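PDB 3NT8: ancylostoma secreted protein 1 from Necator americanus, which is a secreted two-CAP-domain protein of a human hookworm, probably associated with the transition of infective larvae to parasitism. Local coordinates for residues G125-A130 against F147-M152; K140-G145 against I183-M188; N307-S312 against S326-N331. All coordinates share one frame; numbering follows the deposited sequence.

Interaction 1 (G125-A130 against F147-M152)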
# COMPACT_ATOMS: atom_id res chain seq x y z
N GLY A 125 -1.66 -2.57 25.06
CA GLY A 125 -2.86 -1.73 24.85
C GLY A 125 -3.11 -1.43 23.35
O GLY A 125 -4.27 -1.51 22.88
N TRP A 126 -2.06 -1.10 22.62
CA TRP A 126 -2.13 -0.96 21.14
C TRP A 126 -2.56 -2.25 20.48
O TRP A 126 -3.44 -2.26 19.62
CB TRP A 126 -0.79 -0.50 20.55
CG TRP A 126 -0.42 0.88 20.90
CD1 TRP A 126 -1.28 1.89 21.32
CD2 TRP A 126 0.88 1.49 20.82
NE1 TRP A 126 -0.57 3.04 21.53
CE2 TRP A 126 0.75 2.82 21.27
CE3 TRP A 126 2.13 1.04 20.44
CZ2 TRP A 126 1.83 3.72 21.31
CZ3 TRP A 126 3.21 1.94 20.52
CH2 TRP A 126 3.04 3.26 20.96
N TRP A 127 -1.92 -3.33 20.91
CA TRP A 127 -2.11 -4.64 20.34
C TRP A 127 -3.55 -5.23 20.60
O TRP A 127 -4.04 -6.03 19.77
CB TRP A 127 -0.97 -5.59 20.85
CG TRP A 127 -0.96 -6.95 20.06
CD1 TRP A 127 -1.54 -8.12 20.43
CD2 TRP A 127 -0.43 -7.17 18.73
NE1 TRP A 127 -1.35 -9.08 19.46
CE2 TRP A 127 -0.69 -8.52 18.39
CE3 TRP A 127 0.28 -6.37 17.81
CZ2 TRP A 127 -0.28 -9.08 17.20
CZ3 TRP A 127 0.68 -6.92 16.62
CH2 TRP A 127 0.40 -8.27 16.32
N SER A 128 -4.25 -4.77 21.65
CA SER A 128 -5.44 -5.41 22.16
C SER A 128 -6.63 -5.10 21.24
O SER A 128 -7.72 -5.59 21.47
CB SER A 128 -5.74 -5.07 23.66
OG SER A 128 -5.97 -3.67 23.87
N GLY A 129 -6.39 -4.25 20.24
CA GLY A 129 -7.35 -3.90 19.21
C GLY A 129 -8.04 -5.13 18.64
O GLY A 129 -9.27 -5.18 18.57
N ALA A 130 -7.25 -6.15 18.29
CA ALA A 130 -7.73 -7.27 17.54
C ALA A 130 -8.49 -8.24 18.40
O ALA A 130 -9.47 -8.83 17.94
CB ALA A 130 -6.59 -7.95 16.92
N PHE A 147 -6.98 0.74 14.65
CA PHE A 147 -5.94 1.66 14.20
C PHE A 147 -4.56 1.30 14.69
O PHE A 147 -3.59 1.22 13.92
CB PHE A 147 -6.23 3.07 14.65
CG PHE A 147 -5.18 4.06 14.21
CD1 PHE A 147 -5.13 4.53 12.89
CD2 PHE A 147 -4.21 4.49 15.10
CE1 PHE A 147 -4.15 5.43 12.47
CE2 PHE A 147 -3.22 5.41 14.68
CZ PHE A 147 -3.18 5.84 13.37
N ALA A 148 -4.44 1.15 16.00
CA ALA A 148 -3.18 0.96 16.62
C ALA A 148 -2.62 -0.46 16.35
O ALA A 148 -1.44 -0.59 16.15
CB ALA A 148 -3.31 1.26 18.16
N PHE A 149 -3.48 -1.46 16.28
CA PHE A 149 -3.12 -2.83 15.93
C PHE A 149 -2.63 -2.96 14.50
O PHE A 149 -1.66 -3.67 14.30
CB PHE A 149 -4.30 -3.79 16.21
CG PHE A 149 -4.13 -5.20 15.63
CD1 PHE A 149 -3.39 -6.16 16.32
CD2 PHE A 149 -4.72 -5.57 14.41
CE1 PHE A 149 -3.22 -7.47 15.81
CE2 PHE A 149 -4.58 -6.89 13.87
CZ PHE A 149 -3.82 -7.84 14.56
N SER A 150 -3.24 -2.24 13.56
CA SER A 150 -2.88 -2.25 12.13
C SER A 150 -1.46 -1.82 11.82
O SER A 150 -0.79 -2.49 11.02
CB SER A 150 -3.91 -1.46 11.29
OG SER A 150 -3.76 -0.05 11.37
N ASN A 151 -0.96 -0.76 12.49
CA ASN A 151 0.43 -0.35 12.40
C ASN A 151 1.40 -1.36 12.96
O ASN A 151 2.46 -1.55 12.40
CB ASN A 151 0.73 1.05 13.04
CG ASN A 151 -0.13 2.15 12.45
OD1 ASN A 151 -0.28 2.20 11.25
ND2 ASN A 151 -0.75 2.98 13.30
N MET A 152 1.01 -2.04 14.02
CA MET A 152 1.91 -3.03 14.64
C MET A 152 2.07 -4.28 13.77
O MET A 152 3.16 -4.85 13.72
CB MET A 152 1.42 -3.42 16.04
CG MET A 152 1.38 -2.27 17.00
SD MET A 152 1.16 -2.74 18.76
CE MET A 152 2.60 -3.81 19.03
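Phe149 is gripped on two sides at once by residues of one chain segment: the methyl of Ala130 sits over its ring face, while the ring's own edge is driven against the face of Trp127. Ala130 CB lies 3.5 Å from the centroid of the Phe149 ring and only 8° off the ring normal, a nearly centred CH-pi contact. Against Trp127 the geometry is T-shaped (edge-to-face), with planes at 65°; the touching atom is Phe149 CE1, 3.6 Å from Trp127 CZ2. With CG of Phe149 anti to the backbone N (chi1 169°), its ring extends into the angle between these two partners. The backbones come close here, yet Trp126 O and Phe149 N, 3.4 Å apart, make no hydrogen bond because the angle is poor, and packing alone joins the segments. In the CAP fold of this first domain, the contact joins residues of helices 119-127 and 129-133 to helix 147-153, beside strand 100-107 of the sheet. Helix 34-52 supplies Ala47 and Val51 against Trp127, and Trp127 NE1 is hydrogen-bonded to Glu56. Met152 lies between the two tryptophans. Its CB touches the rim of the Trp127 ring in plane, 3.6 Å from Trp127 CE3, and its sulfur is at the edge of both indoles, 5.5 Å from the centroid of the five-membered ring of Trp126: two Met-aromatic contacts of the edge type. Bent at its last torsion, the side chain turns its methyl to Trp127, with Met152 CE 3.7 Å from Trp127 CE3. Ala148 packs against Trp126 as well, its CB 3.8 Å from Trp126 CD1.

Interaction 2 (K140-G145 against I183-M188)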
# COMPACT_ATOMS: atom_id res chain seq x y z
N LYS A 140 -8.93 -7.55 6.56
CA LYS A 140 -9.01 -6.19 6.02
C LYS A 140 -9.21 -5.17 7.09
O LYS A 140 -9.96 -5.43 8.05
CB LYS A 140 -10.09 -6.03 4.92
CG LYS A 140 -9.73 -6.79 3.65
CD LYS A 140 -10.82 -6.81 2.59
CE LYS A 140 -10.20 -7.35 1.29
NZ LYS A 140 -11.32 -7.56 0.31
N TYR A 141 -8.56 -4.01 6.92
CA TYR A 141 -8.76 -2.88 7.87
C TYR A 141 -10.11 -2.24 7.61
O TYR A 141 -10.42 -1.84 6.46
CB TYR A 141 -7.68 -1.79 7.72
CG TYR A 141 -7.81 -0.70 8.78
CD1 TYR A 141 -7.25 -0.88 10.06
CD2 TYR A 141 -8.47 0.49 8.51
CE1 TYR A 141 -7.35 0.12 11.06
CE2 TYR A 141 -8.61 1.49 9.48
CZ TYR A 141 -8.06 1.29 10.75
OH TYR A 141 -8.12 2.24 11.69
N THR A 142 -10.89 -2.08 8.68
CA THR A 142 -12.21 -1.44 8.60
C THR A 142 -12.35 -0.43 9.73
O THR A 142 -13.40 0.22 9.87
CB THR A 142 -13.37 -2.45 8.66
OG1 THR A 142 -13.15 -3.38 9.73
CG2 THR A 142 -13.56 -3.18 7.33
N GLY A 143 -11.29 -0.28 10.51
CA GLY A 143 -11.31 0.62 11.65
C GLY A 143 -11.98 -0.11 12.77
O GLY A 143 -11.45 -1.14 13.23
N GLY A 144 -13.18 0.34 13.16
CA GLY A 144 -13.76 -0.11 14.41
C GLY A 144 -12.75 -0.41 15.51
O GLY A 144 -12.88 -1.44 16.18
N GLY A 145 -11.75 0.47 15.73
CA GLY A 145 -10.76 0.29 16.84
C GLY A 145 -9.52 -0.57 16.55
O GLY A 145 -8.87 -1.11 17.45
N ILE A 183 -5.40 1.78 6.00
CA ILE A 183 -6.09 2.18 4.77
C ILE A 183 -7.37 1.33 4.71
O ILE A 183 -7.31 0.14 4.94
CB ILE A 183 -5.23 1.97 3.52
CG1 ILE A 183 -3.91 2.75 3.57
CG2 ILE A 183 -6.02 2.26 2.29
CD1 ILE A 183 -3.98 4.23 3.71
N THR A 184 -8.52 1.95 4.45
CA THR A 184 -9.83 1.23 4.47
C THR A 184 -9.90 0.08 3.44
O THR A 184 -9.52 0.25 2.27
CB THR A 184 -11.03 2.19 4.26
OG1 THR A 184 -10.88 3.37 5.06
CG2 THR A 184 -12.39 1.48 4.61
N ASN A 185 -10.32 -1.11 3.92
CA ASN A 185 -10.48 -2.32 3.13
C ASN A 185 -9.19 -2.98 2.57
O ASN A 185 -9.28 -3.96 1.80
CB ASN A 185 -11.53 -2.09 2.00
CG ASN A 185 -12.95 -1.85 2.56
OD1 ASN A 185 -13.61 -0.90 2.20
ND2 ASN A 185 -13.40 -2.72 3.47
N GLN A 186 -8.02 -2.40 2.90
CA GLN A 186 -6.71 -3.01 2.54
C GLN A 186 -6.37 -4.07 3.58
O GLN A 186 -6.58 -3.84 4.77
CB GLN A 186 -5.61 -1.95 2.53
CG GLN A 186 -4.15 -2.49 2.48
CD GLN A 186 -3.11 -1.37 2.57
OE1 GLN A 186 -2.87 -0.82 3.67
NE2 GLN A 186 -2.50 -1.00 1.43
N PRO A 187 -5.91 -5.26 3.15
CA PRO A 187 -5.58 -6.32 4.08
C PRO A 187 -4.34 -5.98 4.89
O PRO A 187 -3.33 -5.52 4.34
CB PRO A 187 -5.35 -7.54 3.21
CG PRO A 187 -5.20 -6.98 1.78
CD PRO A 187 -6.03 -5.75 1.76
N MET A 188 -4.46 -6.18 6.20
CA MET A 188 -3.32 -5.94 7.10
C MET A 188 -2.22 -6.94 6.76
O MET A 188 -1.04 -6.60 6.83
CB MET A 188 -3.76 -6.01 8.54
CG MET A 188 -4.58 -4.81 8.92
SD MET A 188 -5.23 -4.75 10.56
CE MET A 188 -6.48 -6.05 10.45
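Lys140 carries its CG anti to the carbonyl carbon (chi1 -69°) and runs extended from there, which lays its methylene chain across the carbonyl oxygen of Asn185; Tyr141, with CG anti to the backbone N (chi1 -175°), starts its ring beside the carbonyl of Ile183. Both meet a type II beta turn, Ile183 to Gln186, in which Asn185 takes the positive phi (68°) of the third position. The turn belongs to a loop following the last long strand of the first CAP domain's sheet, and it docks on the loop that leads into helix 147-153. Two backbone hydrogen bonds join the loops through Tyr141. Its N donates almost straight to Gln186 O at 2.9 Å, from above the carbonyl plane, and its O accepts from Asn185 N at 2.6 Å, nearly in line with the C=O bond. Both polar backbone atoms of one residue are thus used, and the first of these bonds, with the backbone bond of Met188 to Asn139, flanks a single beta bridge between Lys140 and Pro187. Side-chain packing surrounds these bonds. Tyr141 CB is 3.4 Å from Ile183 O, and the sulfur of Met188 lies near the plane of the tyrosine ring, at its edge, 4.4 Å from Tyr141 CD1. The same ring also leans on Phe147 and Ser150 of helix 147-153, tying the paired loops to the domain's helical layer. At the outer rim, Thr142 CG2 meets the amide of Asn185 at 3.9 Å from ND2. Along the lysine, the closest approach to the turn is Lys140 CD, 3.3 Å from Asn185 O.

Interaction 3 (N307-S312 against S326-N331); sequences NIYKTS and SQLWWN
One hydrogen bond crosses this contact, between Trp329 NE1 and Ile308 O, 2.9 Å apart. The N-H is bent to 151°, and the oxygen lies close to the indole plane, though the donor stands well above the carbonyl plane. Tyr309 OH is hydrogen-bonded to Gln324 of the same helix. Strand and helix here belong to the alpha-beta-alpha sandwich of the second CAP domain: edge strand 305-311 packs against helix 318-330, the short segment axes 9.3 Å apart at closest approach and their directions 120° apart. The ring contact is CH-pi. Asn307 CB sits over the centre of the six-membered ring of Trp329, 3.4 Å from its centroid and 7° off the normal. Beyond CB the Asn307 amide heads back over the indole, its plane inclined to the ring, and its ND2 is hydrogen-bonded to His358 O and Tyr387 OH. Apolar packing completes the contact on the Tyr309 side. Tyr309 CB lies 3.9 Å from Trp329 CZ2. The edge of the Tyr309 ring receives a single methyl, Leu328 CD1, which approaches near the ring plane 4.0 Å from Tyr309 CE1.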
# COMPACT_ATOMS: atom_id res chain seq x y z
N ASN A 307 -5.59 8.84 -13.94
CA ASN A 307 -5.94 8.44 -12.56
C ASN A 307 -5.12 9.21 -11.53
O ASN A 307 -3.95 9.36 -11.72
CB ASN A 307 -5.78 6.93 -12.35
CG ASN A 307 -6.98 6.13 -12.87
OD1 ASN A 307 -8.05 6.67 -13.09
ND2 ASN A 307 -6.80 4.81 -13.04
N ILE A 308 -5.76 9.76 -10.48
CA ILE A 308 -5.00 10.49 -9.47
C ILE A 308 -5.13 9.85 -8.10
O ILE A 308 -6.08 9.13 -7.81
CB ILE A 308 -5.38 12.00 -9.36
CG1 ILE A 308 -6.89 12.15 -9.11
CG2 ILE A 308 -4.94 12.74 -10.60
CD1 ILE A 308 -7.30 13.55 -8.69
N TYR A 309 -4.15 10.13 -7.27
CA TYR A 309 -4.07 9.57 -5.91
C TYR A 309 -3.31 10.55 -4.97
O TYR A 309 -2.29 11.11 -5.38
CB TYR A 309 -3.28 8.28 -5.97
CG TYR A 309 -2.66 7.79 -4.67
CD1 TYR A 309 -3.38 7.01 -3.80
CD2 TYR A 309 -1.33 8.09 -4.36
CE1 TYR A 309 -2.85 6.54 -2.64
CE2 TYR A 309 -0.76 7.66 -3.19
CZ TYR A 309 -1.53 6.86 -2.32
OH TYR A 309 -0.96 6.40 -1.14
N LYS A 310 -3.78 10.71 -3.72
CA LYS A 310 -2.93 11.33 -2.70
C LYS A 310 -2.97 10.56 -1.40
O LYS A 310 -3.92 9.83 -1.11
CB LYS A 310 -3.27 12.81 -2.49
CG LYS A 310 -4.58 13.02 -1.73
CD LYS A 310 -4.74 14.48 -1.29
CE LYS A 310 -5.97 14.63 -0.40
NZ LYS A 310 -7.12 13.80 -0.88
N THR A 311 -1.94 10.76 -0.59
CA THR A 311 -1.99 10.28 0.79
C THR A 311 -1.37 11.32 1.71
O THR A 311 -0.33 11.88 1.38
CB THR A 311 -1.24 8.92 0.95
OG1 THR A 311 -1.19 8.53 2.34
CG2 THR A 311 0.14 9.03 0.46
N SER A 312 -2.01 11.49 2.87
CA SER A 312 -1.60 12.40 3.92
C SER A 312 -0.16 12.22 4.33
O SER A 312 0.49 13.19 4.67
CB SER A 312 -2.49 12.22 5.15
OG SER A 312 -3.89 12.28 4.80
N SER A 326 -2.39 2.10 -7.27
CA SER A 326 -2.87 1.15 -8.23
C SER A 326 -4.00 0.25 -7.67
O SER A 326 -4.99 0.00 -8.36
CB SER A 326 -1.68 0.35 -8.73
OG SER A 326 -0.86 1.19 -9.53
N GLN A 327 -3.84 -0.19 -6.41
CA GLN A 327 -4.78 -1.14 -5.82
C GLN A 327 -6.06 -0.43 -5.43
O GLN A 327 -7.12 -1.01 -5.56
CB GLN A 327 -4.15 -1.85 -4.59
CG GLN A 327 -3.01 -2.89 -4.99
CD GLN A 327 -2.18 -3.32 -3.75
OE1 GLN A 327 -2.02 -2.55 -2.79
NE2 GLN A 327 -1.69 -4.54 -3.76
N LEU A 328 -5.94 0.79 -4.89
CA LEU A 328 -7.13 1.60 -4.50
C LEU A 328 -7.96 1.91 -5.75
O LEU A 328 -9.20 1.84 -5.70
CB LEU A 328 -6.75 2.90 -3.77
CG LEU A 328 -6.36 2.70 -2.29
CD1 LEU A 328 -5.64 3.94 -1.58
CD2 LEU A 328 -7.54 2.15 -1.41
N TRP A 329 -7.31 2.24 -6.84
CA TRP A 329 -8.05 2.41 -8.11
C TRP A 329 -8.75 1.12 -8.55
O TRP A 329 -9.96 1.18 -8.91
CB TRP A 329 -7.16 2.86 -9.22
CG TRP A 329 -6.50 4.17 -8.98
CD1 TRP A 329 -6.97 5.19 -8.25
CD2 TRP A 329 -5.24 4.61 -9.55
NE1 TRP A 329 -6.05 6.24 -8.28
CE2 TRP A 329 -4.99 5.90 -9.06
CE3 TRP A 329 -4.29 4.02 -10.40
CZ2 TRP A 329 -3.83 6.62 -9.40
CZ3 TRP A 329 -3.11 4.74 -10.67
CH2 TRP A 329 -2.90 6.00 -10.19
N TRP A 330 -8.02 -0.01 -8.53
CA TRP A 330 -8.52 -1.31 -8.94
C TRP A 330 -9.67 -1.85 -8.09
O TRP A 330 -10.62 -2.46 -8.63
CB TRP A 330 -7.39 -2.36 -9.04
CG TRP A 330 -7.82 -3.61 -9.77
CD1 TRP A 330 -8.26 -4.78 -9.20
CD2 TRP A 330 -7.90 -3.81 -11.20
NE1 TRP A 330 -8.59 -5.70 -10.20
CE2 TRP A 330 -8.35 -5.13 -11.42
CE3 TRP A 330 -7.60 -3.02 -12.32
CZ2 TRP A 330 -8.54 -5.65 -12.70
CZ3 TRP A 330 -7.79 -3.54 -13.58
CH2 TRP A 330 -8.24 -4.84 -13.76
N ASN A 331 -9.58 -1.59 -6.76
CA ASN A 331 -10.56 -2.08 -5.80
C ASN A 331 -11.98 -1.69 -6.06
O ASN A 331 -12.89 -2.30 -5.54
CB ASN A 331 -10.12 -1.84 -4.32
CG ASN A 331 -8.98 -2.77 -3.91
OD1 ASN A 331 -8.77 -3.82 -4.56
ND2 ASN A 331 -8.21 -2.38 -2.85

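Overall arrangement
Interactions 1 and 2 lie in the first CAP domain, their centres 11 Å apart, and their segments alternate along the chain. Helix 147-153 links them directly: Ser150 CB is 3.6 Å from both Tyr141 CD1 and Met188 SD. Interaction 3 comes later in sequence, in the second domain, whose four-stranded sheet repeats the 1-3-4-2 strand order of the first. Its centre is 25 Å from that of interaction 1, with nearest atoms about 10 Å apart, but 16 Å from that of interaction 2, which it touches where Ile183 CG2 meets Leu328 CD2 at 4.0 Å. Through Ile183, loop 183-188 thus meets helix 318-330 of the second domain, one point where the two domains touch.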